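Side-chain contacts in flavodoxin (Fusobacterium nucleatum, PDB 6OHK), which binds flavin mononucleotide and probably carries electrons to partner redox enzymes: residues Gly20-Asp23 / Glu24-Phe28; Met69-Leu72 / Lys73-Glu76; Ile78-Thr81 / Gly82-Val85. The protein carries 1 engineered substitution. One frame throughout, in Å; residues are numbered along the deposited sequence.

Contact 1: residues Gly20-Asp23 / Glu24-Phe28; sequences GIVD and EIEFF
Glu24 folds back toward Ile21, one turn earlier in helix 17-28, and the two side chains cross obliquely, with Glu24 OE2 3.5 Å from Ile21 CD1. At chi1 -63°, CG of Glu24 sits beside its own backbone N and 3.3 Å from the carbonyl O of Gly20, which keeps the chain low against the preceding turn. Ile25 meets the other branch of Ile21: Ile25 CD1 lies 4.0 Å from Ile21 CG2, an apolar touch beside the backbone bond from Ile25 N to Ile21 O (2.9 Å). Glu26 leans over Val22, its OE2 3.7 Å from Val22 CG1. That oxygen is hydrogen-bonded to Thr36 OG1 on strand 34-38, while OE1 turns to the solvent side, 4.1 Å from OD1 of Asp23. The two carboxylate planes are 57° apart, and a water donates to both oxygens, 2.8 Å from Asp23 OD1 and 2.7 Å from Glu26 OE1; this bridge probably eases the mutual repulsion of the two acids. Ile25 and Val22 face strand 7-11, touching Ile9 and Tyr11, whereas Ile21 and Glu24 meet Thr154 at the start of helix 154-166. With an apolar side on the sheet and an acidic, watered side outward, this is the amphipathic first helix of the flavodoxin fold, the crossover of the beta-alpha-beta unit 7-11, 17-28, 34-38.

Contact 2: residues Met69-Leu72 / Lys73-Glu76; sequences MNNL and KKLE
Asn71 and Lys74 meet through unlike parts: the amide oxygen OD1 of Asn71 lies 3.6 Å from the methylene CD of Lys74, the two side chains passing at a slant. The lysine approaches with its extended aliphatic shaft; beyond CD the chain runs past the amide, and a bend at chi4 (53°) sets the direction of the ammonium. On the side facing helix 103-113 Leu72 and Leu75 approach loosely, CD2 of Leu72 being 4.4 Å from CD2 of Leu75. Backbone bonds of the helix hold the two segments together: Leu75 N donates to Asn71 O at 2.9 Å, and Glu76 N to Leu72 O at 3.0 Å. One water joins the loop to the first turn of the helix: it donates to Asn70 O (2.9 Å) and accepts from Lys74 N (3.0 Å). Another donates to Glu76 OE1 and, weakly, to Leu72 O. Asn71 holds the N-cap position of helix 72-77, yet its side chain does no capping; its ND2 is hydrogen-bonded back to Ala67 O in helix 66-69, and the type I turn from Met69 to Leu72 links the two short helices. Further out, Leu72 rests on Tyr106 and Ile110, and Leu75 on Leu107, all on helix 103-113, while Val43 touches both Asn71 and Lys74. Glu76 OE2 forms a salt bridge with Lys113 of that same helix. Apolar and ionic contacts together thus fasten the short helix to helix 103-113, and at its start a water accepts from Lys74 N, a first-turn N-H of the kind an N-cap side chain often bonds.

Contact 3: residues Ile78-Thr81 / Gly82-Val85; sequences IDFT and GKVV
A type II beta turn from Phe80 to Lys83 lies in the loop between helix 72-77 and strand 84-90, and its closing bond runs from Lys83 N to Phe80 O at 2.9 Å. Gly82 has a positive phi (82°), a backbone shape that a residue without a side chain accommodates readily at this place in a type II turn. An Asx turn overlaps its start: Asp79 OD1 accepts from Thr81 N at 3.1 Å, met from above the carboxylate plane. The same oxygen also accepts from Thr81 OG1, at 2.7 Å on the syn side. Two donors from one residue thus grip a single oxygen at the exposed face of the turn. The Lys83 side chain runs back along residues 78-80. Its CD comes 3.8 Å from CD2 of Phe80, the chain and the phenyl side chain crossing at about a right angle, and its CE reaches 3.5 Å from the carbonyl O of Asp79 and lies near Ile78 CG2. The final torsion, chi4 -58°, then bends NZ away from the extended line of the chain. There it is hydrogen-bonded to the carbonyls of Phe49 and Glu47, and to a water, 3.0 Å from NZ, that donates to Thr81 O; a second water, bonded to Asp79 O, is only weakly held by NZ. Val85 adds its CG2 obliquely to the Phe80 ring, 4.3 Å from CD2, and both side chains pack on Leu52 and Val111, between sheet and helix. The ammonium of Lys83, on a largely buried residue, is therefore met by carbonyl oxygens and waters, which probably stabilise its charge, while its CD lies against the Phe80 ring.

Contacts 1 and 2 lie on opposite sides of the centre of the chain, their own centres 25 Å apart and their nearest atoms about 15 Å. Contact 3 follows contact 2 closely along the chain, and the two touch where Leu75 O lies 3.5 Å from Phe80 CE1; both pack against helix 103-113. Contact 1 stays about 11 Å from contact 3 at the nearest atoms. It shares helix 17-28 with the FMN-binding Thr17 and Thr18: the side chain of Val22 is about 4 Å from that of Thr18, while that of Ile21 stays about 7 Å from the bound flavin mononucleotide. The side chain of Leu72 is about 11 Å from FMN-binding Gly62, and contact 3 is remote from the site.

Contact 1: residues Gly20-Asp23 / Glu24-Phe28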
ATOM      1  N   GLY A  20      -9.504  -9.096   2.624  1.00 12.12           N
ATOM      2  CA  GLY A  20      -8.806 -10.348   2.600  1.00 13.55           C
ATOM      3  C   GLY A  20      -7.315 -10.164   2.496  1.00 12.26           C
ATOM      4  O   GLY A  20      -6.553 -10.908   3.109  1.00 13.75           O
ATOM      5  N   ILE A  21      -6.874  -9.193   1.692  1.00 10.74           N
ATOM      6  CA  ILE A  21      -5.454  -8.896   1.577  1.00 10.30           C
ATOM      7  C   ILE A  21      -4.903  -8.436   2.919  1.00  9.09           C
ATOM      8  O   ILE A  21      -3.816  -8.846   3.330  1.00 10.24           O
ATOM      9  CB  ILE A  21      -5.219  -7.842   0.472  1.00 10.20           C
ATOM     10  CG1 ILE A  21      -5.401  -8.403  -0.934  1.00 15.59           C
ATOM     11  CG2 ILE A  21      -3.880  -7.151   0.625  1.00 11.71           C
ATOM     12  CD1 ILE A  21      -5.155  -9.814  -1.164  1.00 27.22           C
ATOM     13  N   VAL A  22      -5.634  -7.580   3.620  1.00  8.63           N
ATOM     14  CA  VAL A  22      -5.190  -7.136   4.924  1.00  9.58           C
ATOM     15  C   VAL A  22      -5.089  -8.309   5.879  1.00  9.25           C
ATOM     16  O   VAL A  22      -4.141  -8.394   6.664  1.00 10.37           O
ATOM     17  CB  VAL A  22      -6.109  -6.017   5.434  1.00  9.78           C
ATOM     18  CG1 VAL A  22      -5.879  -5.712   6.923  1.00 12.51           C
ATOM     19  CG2 VAL A  22      -5.929  -4.786   4.570  1.00 11.71           C
ATOM     20  N   ASP A  23      -6.040  -9.235   5.831  1.00 11.09           N
ATOM     21  CA  ASP A  23      -5.946 -10.431   6.668  1.00 11.35           C
ATOM     22  C   ASP A  23      -4.692 -11.236   6.371  1.00 12.00           C
ATOM     23  O   ASP A  23      -4.052 -11.764   7.294  1.00 12.69           O
ATOM     24  CB  ASP A  23      -7.179 -11.313   6.467  1.00 16.92           C
ATOM     25  CG  ASP A  23      -8.426 -10.750   7.115  1.00 28.09           C
ATOM     26  OD1 ASP A  23      -8.314  -9.899   8.027  1.00 31.26           O
ATOM     27  OD2 ASP A  23      -9.531 -11.190   6.714  1.00 38.79           O
ATOM     28  N   GLU A  24      -4.302 -11.333   5.108  1.00 11.06           N
ATOM     29  CA  GLU A  24      -3.065 -12.019   4.764  1.00 12.29           C
ATOM     30  C   GLU A  24      -1.846 -11.279   5.293  1.00 10.59           C
ATOM     31  O   GLU A  24      -0.912 -11.902   5.826  1.00 11.82           O
ATOM     32  CB  GLU A  24      -2.978 -12.224   3.248  1.00 14.33           C
ATOM     33  CG  GLU A  24      -4.099 -13.115   2.751  1.00 21.60           C
ATOM     34  CD  GLU A  24      -4.072 -13.442   1.268  1.00 35.18           C
ATOM     35  OE1 GLU A  24      -3.272 -14.313   0.883  1.00 30.41           O
ATOM     36  OE2 GLU A  24      -4.872 -12.856   0.499  1.00 24.27           O
ATOM     37  N   ILE A  25      -1.809  -9.956   5.147  1.00  9.94           N
ATOM     38  CA  ILE A  25      -0.724  -9.158   5.703  1.00 10.06           C
ATOM     39  C   ILE A  25      -0.619  -9.382   7.205  1.00 10.44           C
ATOM     40  O   ILE A  25       0.471  -9.612   7.745  1.00 11.12           O
ATOM     41  CB  ILE A  25      -0.940  -7.667   5.374  1.00  9.63           C
ATOM     42  CG1 ILE A  25      -0.748  -7.422   3.878  1.00 11.25           C
ATOM     43  CG2 ILE A  25      -0.016  -6.792   6.214  1.00 11.44           C
ATOM     44  CD1 ILE A  25      -1.234  -6.045   3.417  1.00 12.56           C
ATOM     45  N   GLU A  26      -1.744  -9.310   7.902  1.00 10.21           N
ATOM     46  CA  GLU A  26      -1.744  -9.494   9.346  1.00 11.31           C
ATOM     47  C   GLU A  26      -1.206 -10.863   9.722  1.00 11.39           C
ATOM     48  O   GLU A  26      -0.471 -10.998  10.714  1.00 12.83           O
ATOM     49  CB  GLU A  26      -3.150  -9.309   9.904  1.00 11.91           C
ATOM     50  CG  GLU A  26      -3.642  -7.877   9.847  1.00 12.32           C
ATOM     51  CD  GLU A  26      -5.007  -7.710  10.468  1.00 15.46           C
ATOM     52  OE1 GLU A  26      -5.616  -8.731  10.877  1.00 20.66           O
ATOM     53  OE2 GLU A  26      -5.502  -6.573  10.552  1.00 15.80           O
ATOM     54  N   PHE A  27      -1.566 -11.893   8.959  1.00 11.09           N
ATOM     55  CA  PHE A  27      -1.047 -13.221   9.252  1.00 11.30           C
ATOM     56  C   PHE A  27       0.461 -13.267   9.112  1.00 11.65           C
ATOM     57  O   PHE A  27       1.159 -13.849   9.957  1.00 12.11           O
ATOM     58  CB  PHE A  27      -1.723 -14.265   8.367  1.00 12.39           C
ATOM     59  CG  PHE A  27      -1.215 -15.642   8.640  1.00 14.58           C
ATOM     60  CD1 PHE A  27      -1.741 -16.383   9.647  1.00 16.97           C
ATOM     61  CD2 PHE A  27      -0.169 -16.140   7.928  1.00 15.42           C
ATOM     62  CE1 PHE A  27      -1.211 -17.670   9.926  1.00 17.19           C
ATOM     63  CE2 PHE A  27       0.362 -17.395   8.208  1.00 20.27           C
ATOM     64  CZ  PHE A  27      -0.167 -18.125   9.210  1.00 16.88           C
ATOM     65  N   PHE A  28       1.014 -12.675   8.063  1.00 11.60           N
ATOM     66  CA  PHE A  28       2.465 -12.659   7.927  1.00 13.65           C
ATOM     67  C   PHE A  28       3.135 -11.841   9.016  1.00 14.75           C
ATOM     68  O   PHE A  28       4.311 -12.111   9.333  1.00 18.85           O
ATOM     69  CB  PHE A  28       2.878 -12.138   6.556  1.00 16.91           C
ATOM     70  CG  PHE A  28       2.637 -13.100   5.451  1.00 17.09           C
ATOM     71  CD1 PHE A  28       3.349 -14.299   5.392  1.00 20.37           C
ATOM     72  CD2 PHE A  28       1.725 -12.815   4.443  1.00 17.54           C
ATOM     73  CE1 PHE A  28       3.122 -15.196   4.359  1.00 21.28           C
ATOM     74  CE2 PHE A  28       1.500 -13.709   3.417  1.00 20.90           C
ATOM     75  CZ  PHE A  28       2.200 -14.894   3.364  1.00 21.30           C
TER
HETATM   76  O   HOH W   1      -7.250 -10.863  10.376  1.00 36.11           O

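Contact 2: residues Met69-Leu72 / Lys73-Glu76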
ATOM      1  N   MET A  69      -9.115   9.194  -1.154  1.00 10.47           N
ATOM      2  CA  MET A  69      -9.119  10.438  -1.922  1.00 10.72           C
ATOM      3  C   MET A  69      -9.683  11.587  -1.096  1.00 10.84           C
ATOM      4  O   MET A  69      -9.161  12.709  -1.144  1.00 12.37           O
ATOM      5  CB  MET A  69      -9.909  10.256  -3.222  1.00 11.02           C
ATOM      6  CG  MET A  69      -9.367   9.181  -4.146  1.00 12.60           C
ATOM      7  SD  MET A  69      -7.641   9.432  -4.679  1.00 12.44           S
ATOM      8  CE  MET A  69      -7.797  10.872  -5.706  1.00 15.42           C
ATOM      9  N   ASN A  70     -10.715  11.323  -0.316  1.00 10.56           N
ATOM     10  CA  ASN A  70     -11.332  12.377   0.473  1.00 12.48           C
ATOM     11  C   ASN A  70     -10.431  12.853   1.592  1.00 13.34           C
ATOM     12  O   ASN A  70     -10.657  13.942   2.152  1.00 14.27           O
ATOM     13  CB  ASN A  70     -12.643  11.879   1.068  1.00 14.86           C
ATOM     14  CG  ASN A  70     -13.727  11.728   0.046  1.00 18.06           C
ATOM     15  OD1 ASN A  70     -13.652  12.276  -1.038  1.00 19.82           O
ATOM     16  ND2 ASN A  70     -14.728  10.924   0.376  1.00 20.87           N
ATOM     17  N   ASN A  71      -9.421  12.065   1.958  1.00 11.70           N
ATOM     18  CA  ASN A  71      -8.516  12.361   3.059  1.00 11.43           C
ATOM     19  C   ASN A  71      -7.144  12.788   2.600  1.00 12.31           C
ATOM     20  O   ASN A  71      -6.245  12.884   3.436  1.00 12.90           O
ATOM     21  CB  ASN A  71      -8.425  11.149   3.982  1.00 12.76           C
ATOM     22  CG  ASN A  71      -9.575  11.095   4.914  1.00 15.40           C
ATOM     23  OD1 ASN A  71      -9.704  12.000   5.745  1.00 18.32           O
ATOM     24  ND2 ASN A  71     -10.394  10.074   4.840  1.00 15.09           N
ATOM     25  N   LEU A  72      -6.939  13.061   1.321  1.00 11.86           N
ATOM     26  CA  LEU A  72      -5.588  13.368   0.870  1.00 11.63           C
ATOM     27  C   LEU A  72      -5.073  14.676   1.442  1.00 12.97           C
ATOM     28  O   LEU A  72      -3.869  14.800   1.677  1.00 13.03           O
ATOM     29  CB  LEU A  72      -5.488  13.411  -0.647  1.00 13.49           C
ATOM     30  CG  LEU A  72      -5.714  12.079  -1.377  1.00 12.57           C
ATOM     31  CD1 LEU A  72      -5.471  12.314  -2.852  1.00 17.71           C
ATOM     32  CD2 LEU A  72      -4.836  10.978  -0.867  1.00 14.94           C
ATOM     33  N   LYS A  73      -5.943  15.685   1.635  1.00 13.47           N
ATOM     34  CA  LYS A  73      -5.473  16.932   2.230  1.00 13.67           C
ATOM     35  C   LYS A  73      -5.080  16.721   3.687  1.00 12.67           C
ATOM     36  O   LYS A  73      -4.053  17.235   4.145  1.00 14.96           O
ATOM     37  CB  LYS A  73      -6.530  18.035   2.072  1.00 16.05           C
ATOM     38  CG  LYS A  73      -6.060  19.404   2.553  1.00 24.04           C
ATOM     39  CD  LYS A  73      -6.406  20.508   1.577  1.00 26.49           C
ATOM     40  CE  LYS A  73      -5.806  21.850   2.007  1.00 36.10           C
ATOM     41  NZ  LYS A  73      -4.344  21.967   1.778  1.00 42.98           N
ATOM     42  N   LYS A  74      -5.861  15.946   4.427  1.00 12.88           N
ATOM     43  CA  LYS A  74      -5.493  15.631   5.800  1.00 14.35           C
ATOM     44  C   LYS A  74      -4.208  14.830   5.847  1.00 14.06           C
ATOM     45  O   LYS A  74      -3.372  15.033   6.736  1.00 15.70           O
ATOM     46  CB  LYS A  74      -6.617  14.858   6.473  1.00 16.90           C
ATOM     47  CG  LYS A  74      -7.817  15.750   6.756  1.00 19.86           C
ATOM     48  CD  LYS A  74      -8.947  15.038   7.481  1.00 30.61           C
ATOM     49  CE  LYS A  74     -10.127  15.979   7.723  1.00 45.94           C
ATOM     50  NZ  LYS A  74     -10.597  16.646   6.469  1.00 48.46           N
ATOM     51  N   LEU A  75      -4.023  13.907   4.905  1.00 12.68           N
ATOM     52  CA  LEU A  75      -2.811  13.103   4.855  1.00 12.34           C
ATOM     53  C   LEU A  75      -1.598  13.986   4.634  1.00 13.90           C
ATOM     54  O   LEU A  75      -0.561  13.803   5.281  1.00 14.41           O
ATOM     55  CB  LEU A  75      -2.965  12.047   3.745  1.00 14.31           C
ATOM     56  CG  LEU A  75      -1.909  10.952   3.695  1.00 14.12           C
ATOM     57  CD1 LEU A  75      -2.132   9.998   4.882  1.00 15.90           C
ATOM     58  CD2 LEU A  75      -2.028  10.211   2.376  1.00 17.03           C
ATOM     59  N   GLU A  76      -1.719  14.990   3.766  1.00 14.05           N
ATOM     60  CA  GLU A  76      -0.610  15.866   3.462  1.00 16.34           C
ATOM     61  C   GLU A  76      -0.280  16.821   4.596  1.00 15.86           C
ATOM     62  O   GLU A  76       0.818  17.390   4.588  1.00 18.70           O
ATOM     63  CB  GLU A  76      -0.876  16.612   2.152  1.00 21.20           C
ATOM     64  CG  GLU A  76       0.335  17.390   1.664  1.00 25.31           C
ATOM     65  CD  GLU A  76       0.176  17.901   0.242  1.00 40.69           C
ATOM     66  OE1 GLU A  76      -0.778  17.482  -0.461  1.00 37.61           O
ATOM     67  OE2 GLU A  76       1.022  18.724  -0.170  1.00 43.51           O
TER
HETATM   68  O   HOH W   2      -8.588  15.611   3.265  1.00 16.20           O
HETATM   69  O   HOH W   3      -2.925  16.316  -0.784  1.00 28.60           O

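Contact 3: residues Ile78-Thr81 / Gly82-Val85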
ATOM      1  N   ILE A  78       0.249  15.697   7.583  1.00 14.19           N
ATOM      2  CA  ILE A  78       1.094  14.905   8.461  1.00 13.66           C
ATOM      3  C   ILE A  78       2.548  15.057   8.047  1.00 14.21           C
ATOM      4  O   ILE A  78       2.876  15.065   6.857  1.00 14.43           O
ATOM      5  CB  ILE A  78       0.644  13.436   8.382  1.00 13.13           C
ATOM      6  CG1 ILE A  78      -0.784  13.310   8.900  1.00 16.70           C
ATOM      7  CG2 ILE A  78       1.607  12.503   9.144  1.00 17.72           C
ATOM      8  CD1 ILE A  78      -1.390  11.921   8.750  1.00 17.39           C
ATOM      9  N   ASP A  79       3.428  15.145   9.038  1.00 14.51           N
ATOM     10  CA  ASP A  79       4.859  15.144   8.797  1.00 14.09           C
ATOM     11  C   ASP A  79       5.315  13.692   8.743  1.00 12.43           C
ATOM     12  O   ASP A  79       5.241  12.981   9.747  1.00 14.57           O
ATOM     13  CB  ASP A  79       5.575  15.876   9.928  1.00 16.62           C
ATOM     14  CG  ASP A  79       7.032  16.066   9.659  1.00 20.38           C
ATOM     15  OD1 ASP A  79       7.535  15.606   8.628  1.00 17.57           O
ATOM     16  OD2 ASP A  79       7.711  16.711  10.505  1.00 24.39           O
ATOM     17  N   PHE A  80       5.752  13.238   7.575  1.00 11.79           N
ATOM     18  CA  PHE A  80       6.203  11.860   7.396  1.00 10.92           C
ATOM     19  C   PHE A  80       7.702  11.680   7.624  1.00 11.27           C
ATOM     20  O   PHE A  80       8.219  10.577   7.440  1.00 10.63           O
ATOM     21  CB  PHE A  80       5.817  11.331   5.997  1.00 10.94           C
ATOM     22  CG  PHE A  80       4.380  10.922   5.870  1.00 10.72           C
ATOM     23  CD1 PHE A  80       3.388  11.864   5.651  1.00 11.29           C
ATOM     24  CD2 PHE A  80       4.016   9.583   5.967  1.00 11.05           C
ATOM     25  CE1 PHE A  80       2.053  11.471   5.523  1.00 11.76           C
ATOM     26  CE2 PHE A  80       2.693   9.206   5.873  1.00 11.66           C
ATOM     27  CZ  PHE A  80       1.725  10.140   5.638  1.00 12.10           C
ATOM     28  N   THR A  81       8.400  12.724   8.089  1.00 13.00           N
ATOM     29  CA  THR A  81       9.826  12.606   8.398  1.00 12.52           C
ATOM     30  C   THR A  81      10.047  11.453   9.351  1.00 11.36           C
ATOM     31  O   THR A  81       9.353  11.338  10.350  1.00 13.68           O
ATOM     32  CB  THR A  81      10.335  13.907   9.022  1.00 13.93           C
ATOM     33  OG1 THR A  81      10.117  14.963   8.089  1.00 17.63           O
ATOM     34  CG2 THR A  81      11.827  13.802   9.324  1.00 18.24           C
ATOM     35  N   GLY A  82      10.993  10.589   9.034  1.00 13.00           N
ATOM     36  CA  GLY A  82      11.303   9.468   9.889  1.00 14.16           C
ATOM     37  C   GLY A  82      10.397   8.267   9.732  1.00 13.67           C
ATOM     38  O   GLY A  82      10.700   7.213  10.306  1.00 15.35           O
ATOM     39  N   LYS A  83       9.314   8.379   8.972  1.00 10.68           N
ATOM     40  CA  LYS A  83       8.410   7.265   8.751  1.00 10.30           C
ATOM     41  C   LYS A  83       8.859   6.429   7.579  1.00 10.13           C
ATOM     42  O   LYS A  83       9.451   6.920   6.620  1.00 11.58           O
ATOM     43  CB  LYS A  83       6.976   7.739   8.569  1.00 11.54           C
ATOM     44  CG  LYS A  83       6.448   8.566   9.739  1.00 12.35           C
ATOM     45  CD  LYS A  83       4.933   8.719   9.592  1.00 13.70           C
ATOM     46  CE  LYS A  83       4.326   9.700  10.594  1.00 16.53           C
ATOM     47  NZ  LYS A  83       4.603   9.307  12.006  1.00 17.46           N
ATOM     48  N   VAL A  84       8.560   5.139   7.671  1.00 10.09           N
ATOM     49  CA  VAL A  84       8.898   4.149   6.669  1.00  9.54           C
ATOM     50  C   VAL A  84       7.592   3.515   6.222  1.00  9.00           C
ATOM     51  O   VAL A  84       6.849   2.968   7.050  1.00  9.89           O
ATOM     52  CB  VAL A  84       9.836   3.091   7.262  1.00 10.12           C
ATOM     53  CG1 VAL A  84      10.216   2.083   6.200  1.00 11.72           C
ATOM     54  CG2 VAL A  84      11.082   3.753   7.847  1.00 12.30           C
ATOM     55  N   VAL A  85       7.287   3.608   4.927  1.00  8.63           N
ATOM     56  CA  VAL A  85       5.956   3.294   4.417  1.00  8.11           C
ATOM     57  C   VAL A  85       6.047   2.293   3.281  1.00  8.34           C
ATOM     58  O   VAL A  85       6.800   2.516   2.315  1.00  9.77           O
ATOM     59  CB  VAL A  85       5.289   4.574   3.917  1.00  9.03           C
ATOM     60  CG1 VAL A  85       3.871   4.316   3.478  1.00 11.64           C
ATOM     61  CG2 VAL A  85       5.343   5.661   4.976  1.00 11.63           C
TER
HETATM   62  O   HOH W   4       3.787  12.517  12.293  1.00 30.27           O
HETATM   63  O   HOH W   5       7.326  10.304  12.704  1.00 34.31           O